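Local structure of hydrogenase 3 maturation protease (Escherichia coli, 2E85) at residues S14-D19 / D119-Y124; G43-N48 / T91-P96; L9-S14 / I63-D68; G74-I79 / I112-Q117; P23-K28 / E136-R141. The protein cleaves a 32-residue peptide from the C-terminus of the precursor of HycE, the large subunit of hydrogenase 3, as a maturation endopeptidase. The protein carries 1 engineered substitution. One frame throughout, in Å; residues are numbered along the deposited sequence.

Interaction 1 (S14-D19 / D119-Y124); sequences SMMGDD and DIVGFY. With CA (calcium ion), chain F.
Backbone hydrogen bonds join residues 14-19 to residues 119-124 at two places: Tyr124 N donates to Met15 O (2.9 Å), and Asp18 N to Ile120 O (2.9 Å). Three CA-H...O contacts run between them, among them Met16 CA against Gly122 O at 3.3 Å. Asp18 adds the side-chain bonds. Its OD2 accepts from Asp119 N (2.9 Å) and Ile120 N (3.0 Å), which come from opposite faces of the carboxylate plane, while OD1 accepts from Thr128 N, a grip that fixes the rotation of the buried group. Both segments are loops that follow strands of an alpha/beta fold, and the first runs into a 3-10 segment from Asp18 on, at the metal site: Asp19 OD1 binds a calcium ion, and this aspartate probably binds nickel, as in relatives. Among the apolar contacts, the bendable, unbranched methionine chains can fold along the loop to reach their partners. Met15 SD lies obliquely by the Tyr124 ring, 4.6 Å from its centroid, a Met-aromatic contact. With CG beside the backbone N (chi1 -70°) and two further bends, Met16 brings SD to Phe123 CB and CE to Val121 CG1. Gly17, at positive phi, presents its bare CA to Ile120 CD1 at 3.8 Å, where a CB would clash.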
# COMPACT_ATOMS: atom_id res chain seq x y z
N SER B 14 3.58 -10.56 -17.69
CA SER B 14 3.62 -11.53 -18.79
C SER B 14 5.06 -11.91 -19.12
O SER B 14 5.30 -12.90 -19.81
CB SER B 14 3.00 -11.01 -20.09
OG SER B 14 1.63 -10.68 -19.97
N MET B 15 6.01 -11.09 -18.66
CA MET B 15 7.43 -11.38 -18.86
C MET B 15 8.00 -12.26 -17.74
O MET B 15 9.23 -12.40 -17.63
CB MET B 15 8.24 -10.09 -19.04
CG MET B 15 7.88 -9.29 -20.32
SD MET B 15 8.11 -10.24 -21.86
CE MET B 15 6.42 -10.56 -22.35
N MET B 16 7.13 -12.85 -16.92
CA MET B 16 7.60 -13.69 -15.80
C MET B 16 6.94 -15.07 -15.78
O MET B 16 6.58 -15.59 -14.71
CB MET B 16 7.47 -12.94 -14.48
CG MET B 16 8.45 -11.76 -14.31
SD MET B 16 10.22 -12.23 -14.13
CE MET B 16 10.25 -12.82 -12.50
N GLY B 17 6.81 -15.67 -16.97
CA GLY B 17 6.31 -17.05 -17.09
C GLY B 17 4.89 -17.20 -16.56
O GLY B 17 3.97 -16.48 -16.99
N ASP B 18 4.69 -18.15 -15.64
CA ASP B 18 3.36 -18.38 -15.10
C ASP B 18 2.81 -17.19 -14.31
O ASP B 18 1.59 -17.13 -14.10
CB ASP B 18 3.31 -19.66 -14.24
CG ASP B 18 3.37 -20.94 -15.08
OD1 ASP B 18 2.99 -20.89 -16.27
OD2 ASP B 18 3.80 -21.99 -14.51
N ASP B 19 3.67 -16.26 -13.89
CA ASP B 19 3.17 -15.00 -13.31
C ASP B 19 2.31 -14.18 -14.29
O ASP B 19 1.68 -13.18 -13.88
CB ASP B 19 4.30 -14.12 -12.77
CG ASP B 19 3.77 -13.07 -11.82
OD1 ASP B 19 2.97 -13.47 -10.95
OD2 ASP B 19 4.08 -11.87 -11.98
N ASP B 119 3.72 -22.61 -11.71
CA ASP B 119 4.78 -23.59 -11.68
C ASP B 119 6.11 -22.92 -11.83
O ASP B 119 6.97 -23.00 -10.94
CB ASP B 119 4.63 -24.64 -12.76
CG ASP B 119 5.52 -25.87 -12.49
OD1 ASP B 119 6.19 -25.82 -11.42
OD2 ASP B 119 5.56 -26.80 -13.34
N ILE B 120 6.31 -22.30 -12.98
CA ILE B 120 7.60 -21.66 -13.26
C ILE B 120 7.40 -20.15 -13.35
O ILE B 120 6.51 -19.65 -14.03
CB ILE B 120 8.30 -22.24 -14.54
CG1 ILE B 120 7.49 -21.90 -15.82
CG2 ILE B 120 8.63 -23.78 -14.35
CD1 ILE B 120 7.67 -20.54 -16.38
N VAL B 121 8.29 -19.43 -12.67
CA VAL B 121 8.24 -17.96 -12.66
C VAL B 121 9.65 -17.48 -12.84
O VAL B 121 10.50 -17.71 -11.99
CB VAL B 121 7.65 -17.41 -11.33
CG1 VAL B 121 7.73 -15.86 -11.28
CG2 VAL B 121 6.19 -17.90 -11.11
N GLY B 122 9.88 -16.77 -13.94
CA GLY B 122 11.20 -16.30 -14.29
C GLY B 122 11.14 -15.51 -15.57
O GLY B 122 10.22 -15.66 -16.38
N PHE B 123 12.15 -14.66 -15.74
CA PHE B 123 12.19 -13.72 -16.84
C PHE B 123 12.18 -14.39 -18.20
O PHE B 123 13.08 -15.20 -18.51
CB PHE B 123 13.38 -12.77 -16.70
CG PHE B 123 13.41 -11.71 -17.75
CD1 PHE B 123 12.48 -10.68 -17.74
CD2 PHE B 123 14.37 -11.75 -18.76
CE1 PHE B 123 12.49 -9.69 -18.71
CE2 PHE B 123 14.40 -10.76 -19.74
CZ PHE B 123 13.46 -9.72 -19.71
N TYR B 124 11.18 -14.05 -19.00
CA TYR B 124 11.02 -14.60 -20.36
C TYR B 124 10.69 -16.11 -20.43
O TYR B 124 10.77 -16.73 -21.50
CB TYR B 124 12.27 -14.31 -21.21
CG TYR B 124 12.19 -13.16 -22.18
CD1 TYR B 124 12.05 -11.85 -21.75
CD2 TYR B 124 12.33 -13.38 -23.56
CE1 TYR B 124 12.03 -10.78 -22.65
CE2 TYR B 124 12.30 -12.33 -24.47
CZ TYR B 124 12.15 -11.04 -24.01
OH TYR B 124 12.12 -10.00 -24.92
CA CA F . 1.71 -12.66 -9.16
O HOH W 1 1.77 -11.95 -6.85
O HOH W 2 1.98 -10.32 -8.51
O HOH W 3 3.62 -13.32 -8.17

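Interaction 2 (G43-N48 / T91-P96); sequences GSAPEN and TTHNMP. With CA (calcium ion), chain E.
Glu47 reaches across to Thr91 at the start of an ST turn, which is combined with a type I beta turn from Thr91 to Asn94. This is the tight part: Thr91 OG1 donates to Glu47 OE2 at 2.6 Å, meeting it on the syn side, and itself accepts from His93 N and Met95 N. Threonine suits the place because OG1, set between the backbone N and the carbonyl carbon (chi1 70°), serves all three, while CG2 packs on Pro46 CG. With an alanine here the hydroxyl is gone, which would probably leave Glu47 OE2 without its donor and His93 N and Met95 N without their shared acceptor. The His93 ring, probably a nickel ligand as in relatives, turns an edge to the carboxylate and stacks on His93 of the second subunit. The other side is looser and wetter. A water bridges Ser44 O and Thr92 N, and the same loop, 43-48, binds a calcium ion through Ala45 O (2.3 Å) and Asn48 OD1 (2.2 Å), with Gly42 and Asp49 completing the protein ligands. Ala45 carries only a methyl, and this CB lies 3.5 Å from His93 NE2.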
# COMPACT_ATOMS: atom_id res chain seq x y z
N GLY B 43 -0.95 -5.24 -14.19
CA GLY B 43 0.50 -5.43 -14.23
C GLY B 43 1.07 -5.89 -12.89
O GLY B 43 0.38 -6.53 -12.09
N SER B 44 2.32 -5.52 -12.67
CA SER B 44 3.14 -6.04 -11.59
C SER B 44 2.70 -5.68 -10.18
O SER B 44 2.88 -6.48 -9.26
CB SER B 44 4.59 -5.58 -11.78
OG SER B 44 5.10 -6.12 -12.97
N ALA B 45 2.18 -4.46 -10.01
CA ALA B 45 1.87 -3.92 -8.68
C ALA B 45 0.44 -3.46 -8.66
O ALA B 45 0.03 -2.72 -9.54
CB ALA B 45 2.76 -2.72 -8.39
N PRO B 46 -0.34 -3.90 -7.64
CA PRO B 46 -1.70 -3.37 -7.48
C PRO B 46 -1.77 -1.94 -6.89
O PRO B 46 -2.82 -1.27 -7.04
CB PRO B 46 -2.35 -4.38 -6.53
CG PRO B 46 -1.18 -4.86 -5.69
CD PRO B 46 -0.04 -4.97 -6.67
N GLU B 47 -0.71 -1.47 -6.22
CA GLU B 47 -0.73 -0.16 -5.54
C GLU B 47 -1.23 0.98 -6.40
O GLU B 47 -2.05 1.79 -5.94
CB GLU B 47 0.62 0.22 -4.93
CG GLU B 47 0.94 -0.55 -3.70
CD GLU B 47 1.77 -1.78 -3.99
OE1 GLU B 47 1.52 -2.47 -5.04
OE2 GLU B 47 2.64 -2.07 -3.14
N ASN B 48 -0.75 1.05 -7.63
CA ASN B 48 -1.09 2.17 -8.51
C ASN B 48 -2.41 1.98 -9.26
O ASN B 48 -2.77 2.78 -10.13
CB ASN B 48 0.08 2.45 -9.46
CG ASN B 48 0.24 1.38 -10.53
OD1 ASN B 48 -0.11 0.23 -10.31
ND2 ASN B 48 0.76 1.77 -11.70
N THR B 91 3.13 -7.34 -1.81
CA THR B 91 3.21 -6.86 -3.18
C THR B 91 4.68 -6.82 -3.60
O THR B 91 5.56 -7.04 -2.77
CB THR B 91 2.61 -5.43 -3.33
OG1 THR B 91 3.46 -4.48 -2.67
CG2 THR B 91 1.21 -5.36 -2.70
N THR B 92 4.92 -6.50 -4.87
CA THR B 92 6.28 -6.37 -5.39
C THR B 92 7.07 -5.26 -4.66
O THR B 92 8.31 -5.23 -4.70
CB THR B 92 6.31 -6.16 -6.92
OG1 THR B 92 7.66 -6.23 -7.39
CG2 THR B 92 5.71 -4.81 -7.30
N HIS B 93 6.35 -4.38 -3.96
CA HIS B 93 6.98 -3.25 -3.26
C HIS B 93 7.13 -3.53 -1.77
O HIS B 93 7.43 -2.63 -0.97
CB HIS B 93 6.19 -1.95 -3.49
CG HIS B 93 6.10 -1.57 -4.93
ND1 HIS B 93 7.22 -1.36 -5.71
CD2 HIS B 93 5.03 -1.37 -5.74
CE1 HIS B 93 6.84 -1.05 -6.94
NE2 HIS B 93 5.52 -1.05 -6.98
N ASN B 94 6.89 -4.79 -1.41
CA ASN B 94 6.88 -5.23 -0.02
C ASN B 94 5.86 -4.53 0.87
O ASN B 94 6.07 -4.40 2.08
CB ASN B 94 8.28 -5.22 0.60
CG ASN B 94 9.10 -6.44 0.18
OD1 ASN B 94 10.28 -6.35 -0.10
ND2 ASN B 94 8.46 -7.60 0.13
N MET B 95 4.74 -4.13 0.29
CA MET B 95 3.57 -3.73 1.06
C MET B 95 2.78 -4.99 1.41
O MET B 95 2.55 -5.85 0.54
CB MET B 95 2.75 -2.70 0.26
CG MET B 95 1.30 -2.88 0.09
SD MET B 95 0.53 -1.23 0.15
CE MET B 95 1.11 -1.00 1.87
N PRO B 96 2.37 -5.13 2.69
CA PRO B 96 1.53 -6.30 2.99
C PRO B 96 0.19 -6.25 2.25
O PRO B 96 -0.54 -5.26 2.30
CB PRO B 96 1.34 -6.24 4.51
CG PRO B 96 1.75 -4.87 4.91
CD PRO B 96 2.66 -4.32 3.88
CA CA E . -0.57 -1.66 -11.44
O HOH W 4 2.63 -6.97 -6.53
O HOH W 5 1.83 -2.02 -11.87
O HOH W 6 -0.29 -0.43 -13.59

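Interaction 3 (L9-S14 / I63-D68); sequences LCVGNS and IVDATD. With CA (calcium ion), chain F.
Leu9 lies opposite Ile63 in the parallel pairing of strands 6-11 and 60-66: its O accepts from Val64 N at 3.0 Å and also meets Ile63 CA, while its CB packs on Ile63 CG1. Cys10 pairs with Val64 on the other face of the sheet, where its small SG fits beneath helix 21-31. Val11 N then donates to Val64 O at 2.9 Å. Beta-branched valine suits the extended chain, and its two methyls divide the work: CG2 lies beside Ile63 CG2, whereas CG1, anti to the backbone N (chi1 176°), rests against Asp65 OD2 at 3.5 Å. That carboxylate sits at the C-terminal end of the parallel strands, a usual place for a site in alpha/beta folds; Asp65 OD1 (2.3 Å) and Ala66 O (2.6 Å) bind calcium together with Asp19. Past Val11 the strands part, and a water accepts from Ala66 N. Gly12, whose backbone angles call for glycine, begins the turn away. Strand 38-43 flanks this pair next to 6-11 and strand 111-116 next to 60-66, with Leu25 of helix 21-31 covering Cys10 and Val64.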
# COMPACT_ATOMS: atom_id res chain seq x y z
N LEU B 9 -9.66 -6.98 -11.23
CA LEU B 9 -8.26 -6.47 -11.24
C LEU B 9 -7.38 -7.66 -11.52
O LEU B 9 -7.38 -8.63 -10.76
CB LEU B 9 -7.87 -5.84 -9.90
CG LEU B 9 -6.37 -5.46 -9.78
CD1 LEU B 9 -5.98 -4.35 -10.79
CD2 LEU B 9 -5.98 -5.05 -8.38
N CYS B 10 -6.66 -7.61 -12.64
CA CYS B 10 -5.78 -8.72 -13.02
C CYS B 10 -4.36 -8.32 -12.69
O CYS B 10 -3.88 -7.35 -13.27
CB CYS B 10 -5.82 -9.01 -14.51
SG CYS B 10 -7.41 -9.72 -15.05
N VAL B 11 -3.68 -9.10 -11.85
CA VAL B 11 -2.32 -8.80 -11.41
C VAL B 11 -1.32 -9.79 -11.99
O VAL B 11 -1.60 -10.98 -12.04
CB VAL B 11 -2.22 -8.82 -9.82
CG1 VAL B 11 -0.79 -8.59 -9.33
CG2 VAL B 11 -3.20 -7.79 -9.18
N GLY B 12 -0.15 -9.30 -12.43
CA GLY B 12 0.89 -10.18 -12.91
C GLY B 12 1.81 -9.55 -13.92
O GLY B 12 1.69 -8.38 -14.26
N ASN B 13 2.73 -10.36 -14.43
CA ASN B 13 3.75 -9.86 -15.35
C ASN B 13 3.93 -10.91 -16.44
O ASN B 13 4.34 -12.02 -16.13
CB ASN B 13 5.04 -9.62 -14.57
CG ASN B 13 6.15 -8.96 -15.39
OD1 ASN B 13 6.11 -8.94 -16.63
ND2 ASN B 13 7.13 -8.40 -14.70
N SER B 14 3.58 -10.56 -17.69
CA SER B 14 3.62 -11.53 -18.79
C SER B 14 5.06 -11.91 -19.12
O SER B 14 5.30 -12.90 -19.81
CB SER B 14 3.00 -11.01 -20.09
OG SER B 14 1.63 -10.68 -19.97
N ILE B 63 -10.09 -10.00 -7.63
CA ILE B 63 -8.67 -9.84 -7.92
C ILE B 63 -8.14 -11.20 -8.28
O ILE B 63 -8.37 -12.15 -7.53
CB ILE B 63 -7.92 -9.32 -6.68
CG1 ILE B 63 -8.51 -7.97 -6.25
CG2 ILE B 63 -6.42 -9.18 -6.95
CD1 ILE B 63 -8.13 -7.53 -4.84
N VAL B 64 -7.44 -11.29 -9.41
CA VAL B 64 -6.89 -12.56 -9.88
C VAL B 64 -5.38 -12.40 -10.03
O VAL B 64 -4.91 -11.49 -10.72
CB VAL B 64 -7.49 -12.98 -11.24
CG1 VAL B 64 -6.69 -14.16 -11.87
CG2 VAL B 64 -9.03 -13.27 -11.11
N ASP B 65 -4.62 -13.31 -9.41
CA ASP B 65 -3.17 -13.19 -9.38
C ASP B 65 -2.57 -14.58 -9.28
O ASP B 65 -3.05 -15.41 -8.52
CB ASP B 65 -2.76 -12.36 -8.16
CG ASP B 65 -1.26 -11.98 -8.16
OD1 ASP B 65 -0.56 -12.22 -9.15
OD2 ASP B 65 -0.80 -11.37 -7.17
N ALA B 66 -1.50 -14.85 -10.03
CA ALA B 66 -0.72 -16.03 -9.83
C ALA B 66 -0.02 -15.87 -8.46
O ALA B 66 0.62 -14.84 -8.20
CB ALA B 66 0.34 -16.15 -10.94
N THR B 67 -0.12 -16.88 -7.60
CA THR B 67 0.29 -16.77 -6.21
C THR B 67 0.80 -18.15 -5.76
O THR B 67 0.09 -19.11 -5.93
CB THR B 67 -0.96 -16.45 -5.33
OG1 THR B 67 -1.54 -15.18 -5.72
CG2 THR B 67 -0.65 -16.44 -3.87
N ASP B 68 1.99 -18.22 -5.17
CA ASP B 68 2.46 -19.53 -4.66
C ASP B 68 1.67 -19.84 -3.38
O ASP B 68 1.70 -19.05 -2.41
CB ASP B 68 3.98 -19.56 -4.43
CG ASP B 68 4.47 -20.93 -3.91
OD1 ASP B 68 3.86 -21.98 -4.21
OD2 ASP B 68 5.51 -20.95 -3.20
CA CA F . 1.71 -12.66 -9.16
O HOH W 7 -0.80 -13.22 -12.51
O HOH W 1 1.77 -11.95 -6.85
O HOH W 2 1.98 -10.32 -8.51
O HOH W 3 3.62 -13.32 -8.17

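Interaction 4 (G74-I79 / I112-Q117); sequences GEIRII and IFLGIQ
Ile76 and Leu114 interlock on one face of an antiparallel pair, where the short strand 76-78 runs against strand 111-116 in an otherwise parallel sheet. The methyl CG2 of Ile76, anti to its own N (chi1 -67° for CG1), lodges against the fork of Leu114, 3.7 Å from CD2 and 3.9 Å from CD1. Leu114 is diagonal to it; Ile76 CG1 meets CG1 of Ile116, its own non-hydrogen-bonded partner, and Ile78 CG2 reaches Ile112 CG2. Ala134 and Val138 of helix 129-141 cover Ile76, with Ala134 also on Ile116, while Phe151 packs on Ile78. Between these bumps, Gly115 faces Arg77 in a hydrogen-bonded pair, with Gly115 N to Arg77 O at 2.8 Å. Gly115 has no side chain on the Arg77 face, where a CB would stand close to Ile79 CG1. Arg77 folds back along its own strand, NH1 bound to Glu75 OE1 in a salt bridge (2.9 Å) and to Ile76 O. At one end Gly74 N donates to Gln117 O. At the other, Ile79 CG1 sits at the edge of the Phe113 ring, 3.9 Å from CD2.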
# COMPACT_ATOMS: atom_id res chain seq x y z
N GLY B 74 -1.57 -24.79 -11.36
CA GLY B 74 -2.88 -24.60 -11.99
C GLY B 74 -4.05 -24.70 -11.02
O GLY B 74 -5.19 -24.39 -11.39
N GLU B 75 -3.79 -25.13 -9.78
CA GLU B 75 -4.85 -25.11 -8.77
C GLU B 75 -5.30 -23.65 -8.54
O GLU B 75 -4.47 -22.71 -8.53
CB GLU B 75 -4.41 -25.75 -7.44
CG GLU B 75 -4.19 -27.27 -7.52
CD GLU B 75 -5.46 -28.04 -7.86
OE1 GLU B 75 -6.55 -27.71 -7.32
OE2 GLU B 75 -5.38 -29.00 -8.67
N ILE B 76 -6.61 -23.49 -8.34
CA ILE B 76 -7.24 -22.18 -8.17
C ILE B 76 -7.87 -22.17 -6.78
O ILE B 76 -8.61 -23.12 -6.46
CB ILE B 76 -8.41 -22.01 -9.18
CG1 ILE B 76 -7.86 -21.95 -10.60
CG2 ILE B 76 -9.18 -20.69 -8.96
CD1 ILE B 76 -8.87 -22.25 -11.70
N ARG B 77 -7.62 -21.13 -5.97
CA ARG B 77 -8.28 -21.02 -4.66
C ARG B 77 -8.63 -19.59 -4.35
O ARG B 77 -7.96 -18.68 -4.81
CB ARG B 77 -7.41 -21.53 -3.51
CG ARG B 77 -6.92 -22.98 -3.60
CD ARG B 77 -8.02 -23.96 -3.24
NE ARG B 77 -7.49 -25.33 -3.16
CZ ARG B 77 -7.27 -26.13 -4.21
NH1 ARG B 77 -7.48 -25.74 -5.46
NH2 ARG B 77 -6.81 -27.36 -3.99
N ILE B 78 -9.70 -19.40 -3.57
CA ILE B 78 -9.98 -18.12 -2.98
C ILE B 78 -9.25 -18.03 -1.66
O ILE B 78 -9.35 -18.96 -0.83
CB ILE B 78 -11.47 -17.96 -2.68
CG1 ILE B 78 -12.35 -18.25 -3.92
CG2 ILE B 78 -11.72 -16.61 -1.98
CD1 ILE B 78 -12.66 -19.67 -4.03
N ILE B 79 -8.53 -16.94 -1.46
CA ILE B 79 -7.78 -16.73 -0.23
C ILE B 79 -8.49 -15.74 0.68
O ILE B 79 -8.74 -14.57 0.31
CB ILE B 79 -6.35 -16.25 -0.44
CG1 ILE B 79 -5.66 -17.07 -1.52
CG2 ILE B 79 -5.59 -16.29 0.92
CD1 ILE B 79 -5.96 -18.54 -1.64
N ILE B 112 -13.03 -10.22 -3.51
CA ILE B 112 -12.70 -11.64 -3.61
C ILE B 112 -11.28 -11.70 -4.14
O ILE B 112 -11.02 -11.10 -5.17
CB ILE B 112 -13.66 -12.34 -4.64
CG1 ILE B 112 -15.13 -12.13 -4.24
CG2 ILE B 112 -13.44 -13.86 -4.76
CD1 ILE B 112 -16.15 -12.33 -5.36
N PHE B 113 -10.39 -12.42 -3.45
CA PHE B 113 -9.02 -12.58 -3.94
C PHE B 113 -8.87 -14.00 -4.40
O PHE B 113 -8.96 -14.93 -3.58
CB PHE B 113 -7.99 -12.34 -2.84
CG PHE B 113 -6.59 -12.40 -3.35
CD1 PHE B 113 -6.00 -11.26 -3.85
CD2 PHE B 113 -5.92 -13.64 -3.44
CE1 PHE B 113 -4.73 -11.32 -4.40
CE2 PHE B 113 -4.63 -13.70 -3.98
CZ PHE B 113 -4.05 -12.53 -4.46
N LEU B 114 -8.60 -14.18 -5.70
CA LEU B 114 -8.40 -15.47 -6.31
C LEU B 114 -6.95 -15.73 -6.76
O LEU B 114 -6.38 -14.97 -7.55
CB LEU B 114 -9.33 -15.61 -7.51
CG LEU B 114 -9.37 -16.94 -8.25
CD1 LEU B 114 -10.69 -17.11 -8.98
CD2 LEU B 114 -8.21 -17.13 -9.25
N GLY B 115 -6.37 -16.80 -6.23
CA GLY B 115 -4.99 -17.17 -6.53
C GLY B 115 -4.99 -18.34 -7.49
O GLY B 115 -5.85 -19.24 -7.42
N ILE B 116 -4.01 -18.33 -8.37
CA ILE B 116 -3.77 -19.45 -9.27
C ILE B 116 -2.33 -19.86 -9.00
O ILE B 116 -1.42 -18.99 -9.07
CB ILE B 116 -3.82 -19.03 -10.75
CG1 ILE B 116 -5.22 -18.56 -11.13
CG2 ILE B 116 -3.33 -20.16 -11.68
CD1 ILE B 116 -5.31 -17.79 -12.44
N GLN B 117 -2.12 -21.16 -8.77
CA GLN B 117 -0.77 -21.67 -8.49
C GLN B 117 0.11 -21.69 -9.73
O GLN B 117 -0.17 -22.41 -10.67
CB GLN B 117 -0.85 -23.08 -7.93
CG GLN B 117 0.53 -23.68 -7.68
CD GLN B 117 1.18 -23.11 -6.49
OE1 GLN B 117 0.57 -23.05 -5.42
NE2 GLN B 117 2.43 -22.70 -6.63
O HOH W 8 -11.07 -13.31 -0.77

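Interaction 5 (P23-K28 / E136-R141); sequences PLLAEK and ETVYQR
Lys28 and Glu136 supply the charged contact between helices 21-31 and 129-141, a salt bridge in which Lys28 NZ donates to Glu136 OE1 at 2.8 Å, nearly along its C-O axis. The lysine runs extended until its last torsion, which bends (chi4 -76°) and swings NZ onto the acid. Glu136 is held at its other oxygen too: Gln140 NE2, one turn on, donates to OE2 in a straight bond. Lys28 also has a pi contact, for its CB lies over one face of the Tyr139 ring, 4.2 Å from the centroid, as a CH-pi interaction. Long-chained lysine thus suits a partly exposed place, setting its CB on a ring and its ammonium on a carboxylate. A leucine in its place would remove NZ and is likely to leave Glu136 OE1 without its opposite charge. The apolar contacts lie deeper. Leu25 CD1 approaches Tyr139 CB at 3.6 Å, near the edge of the ring, and CD2 meets Val138 CG1 at 4.0 Å. Tyr139 OH is bonded to Ala32 O. The short helical segments cross at -44°, their axes 10.0 Å apart, and both lie on one face of the sheet: Leu25 packs on Leu8 and Cys10 of strand 6-11, Val138 on Ile76 of strand 76-78.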
# COMPACT_ATOMS: atom_id res chain seq x y z
N PRO B 23 -2.39 -11.03 -16.55
CA PRO B 23 -2.41 -10.44 -17.90
C PRO B 23 -3.07 -11.31 -18.96
O PRO B 23 -3.80 -10.79 -19.80
CB PRO B 23 -0.92 -10.21 -18.20
CG PRO B 23 -0.31 -10.03 -16.82
CD PRO B 23 -1.08 -10.86 -15.88
N LEU B 24 -2.90 -12.63 -18.88
CA LEU B 24 -3.58 -13.52 -19.84
C LEU B 24 -5.11 -13.42 -19.70
O LEU B 24 -5.83 -13.32 -20.71
CB LEU B 24 -3.10 -14.99 -19.74
CG LEU B 24 -3.80 -15.91 -20.74
CD1 LEU B 24 -3.47 -15.52 -22.21
CD2 LEU B 24 -3.47 -17.38 -20.48
N LEU B 25 -5.61 -13.45 -18.47
CA LEU B 25 -7.03 -13.26 -18.25
C LEU B 25 -7.55 -11.95 -18.84
O LEU B 25 -8.63 -11.93 -19.47
CB LEU B 25 -7.39 -13.34 -16.76
CG LEU B 25 -8.89 -13.32 -16.45
CD1 LEU B 25 -9.60 -14.43 -17.26
CD2 LEU B 25 -9.18 -13.46 -14.98
N ALA B 26 -6.81 -10.87 -18.61
CA ALA B 26 -7.15 -9.56 -19.15
C ALA B 26 -7.19 -9.60 -20.68
O ALA B 26 -8.08 -9.04 -21.29
CB ALA B 26 -6.17 -8.51 -18.63
N GLU B 27 -6.24 -10.30 -21.29
CA GLU B 27 -6.24 -10.46 -22.75
C GLU B 27 -7.49 -11.18 -23.27
O GLU B 27 -8.09 -10.76 -24.29
CB GLU B 27 -4.99 -11.20 -23.21
CG GLU B 27 -4.97 -11.34 -24.72
CD GLU B 27 -3.61 -11.59 -25.30
OE1 GLU B 27 -3.55 -11.95 -26.50
OE2 GLU B 27 -2.60 -11.44 -24.57
N LYS B 28 -7.87 -12.26 -22.59
CA LYS B 28 -9.05 -13.04 -22.96
C LYS B 28 -10.31 -12.19 -22.87
O LYS B 28 -11.14 -12.22 -23.76
CB LYS B 28 -9.19 -14.27 -22.07
CG LYS B 28 -8.14 -15.33 -22.34
CD LYS B 28 -8.41 -16.52 -21.41
CE LYS B 28 -7.48 -17.67 -21.66
NZ LYS B 28 -7.82 -18.43 -22.86
N GLU B 136 -8.26 -20.14 -18.39
CA GLU B 136 -9.54 -20.48 -19.06
C GLU B 136 -10.67 -20.83 -18.09
O GLU B 136 -11.81 -20.41 -18.28
CB GLU B 136 -9.28 -21.61 -20.06
CG GLU B 136 -10.46 -21.94 -20.98
CD GLU B 136 -10.89 -20.81 -21.94
OE1 GLU B 136 -10.12 -19.86 -22.25
OE2 GLU B 136 -12.03 -20.90 -22.43
N THR B 137 -10.36 -21.61 -17.04
CA THR B 137 -11.38 -21.99 -16.07
C THR B 137 -12.00 -20.76 -15.40
O THR B 137 -13.22 -20.63 -15.30
CB THR B 137 -10.82 -23.00 -15.02
OG1 THR B 137 -10.37 -24.17 -15.70
CG2 THR B 137 -11.90 -23.39 -14.02
N VAL B 138 -11.16 -19.83 -14.97
CA VAL B 138 -11.62 -18.63 -14.29
C VAL B 138 -12.42 -17.78 -15.29
O VAL B 138 -13.48 -17.26 -14.97
CB VAL B 138 -10.43 -17.86 -13.65
CG1 VAL B 138 -10.90 -16.56 -13.07
CG2 VAL B 138 -9.77 -18.69 -12.53
N TYR B 139 -11.92 -17.69 -16.51
CA TYR B 139 -12.55 -16.87 -17.54
C TYR B 139 -13.97 -17.33 -17.81
O TYR B 139 -14.87 -16.52 -17.93
CB TYR B 139 -11.70 -16.90 -18.82
CG TYR B 139 -12.37 -16.34 -20.05
CD1 TYR B 139 -12.48 -14.95 -20.23
CD2 TYR B 139 -12.86 -17.20 -21.04
CE1 TYR B 139 -13.08 -14.44 -21.37
CE2 TYR B 139 -13.47 -16.71 -22.15
CZ TYR B 139 -13.57 -15.32 -22.32
OH TYR B 139 -14.18 -14.82 -23.45
N GLN B 140 -14.16 -18.65 -17.83
CA GLN B 140 -15.45 -19.25 -18.11
C GLN B 140 -16.41 -19.13 -16.93
O GLN B 140 -17.60 -19.42 -17.07
CB GLN B 140 -15.27 -20.70 -18.53
CG GLN B 140 -14.60 -20.79 -19.89
CD GLN B 140 -15.46 -20.34 -21.09
OE1 GLN B 140 -16.66 -20.09 -20.96
NE2 GLN B 140 -14.84 -20.26 -22.26
N ARG B 141 -15.91 -18.72 -15.78
CA ARG B 141 -16.82 -18.53 -14.65
C ARG B 141 -17.21 -17.08 -14.47
O ARG B 141 -18.06 -16.78 -13.65
CB ARG B 141 -16.27 -19.13 -13.37
CG ARG B 141 -16.14 -20.63 -13.57
CD ARG B 141 -16.52 -21.49 -12.43
NE ARG B 141 -15.82 -22.74 -12.64
CZ ARG B 141 -15.32 -23.47 -11.66
NH1 ARG B 141 -15.51 -23.08 -10.41
NH2 ARG B 141 -14.65 -24.59 -11.95

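Overall arrangement
From the N terminus, strand 6-11 enters interaction 3, which closes a loop of 48 residues onto strand 60-66 in the sheet. The loop following strand 6-11 then opens interaction 1, and helix 21-31 opens interaction 5; each closes about a hundred residues later, and both cross interaction 3 and each other. Interaction 2 starts after strand 38-43, crosses interactions 3 and 4, and nests inside interactions 1 and 5. Interaction 4, in series after interaction 3, adds the antiparallel strand 76-78 and is nested in both 1 and 5. Interactions 1 and 3 share Ser14 and one calcium ion, uniting loop and strand ends, while Ile76 links strand 76-78 to interaction 5.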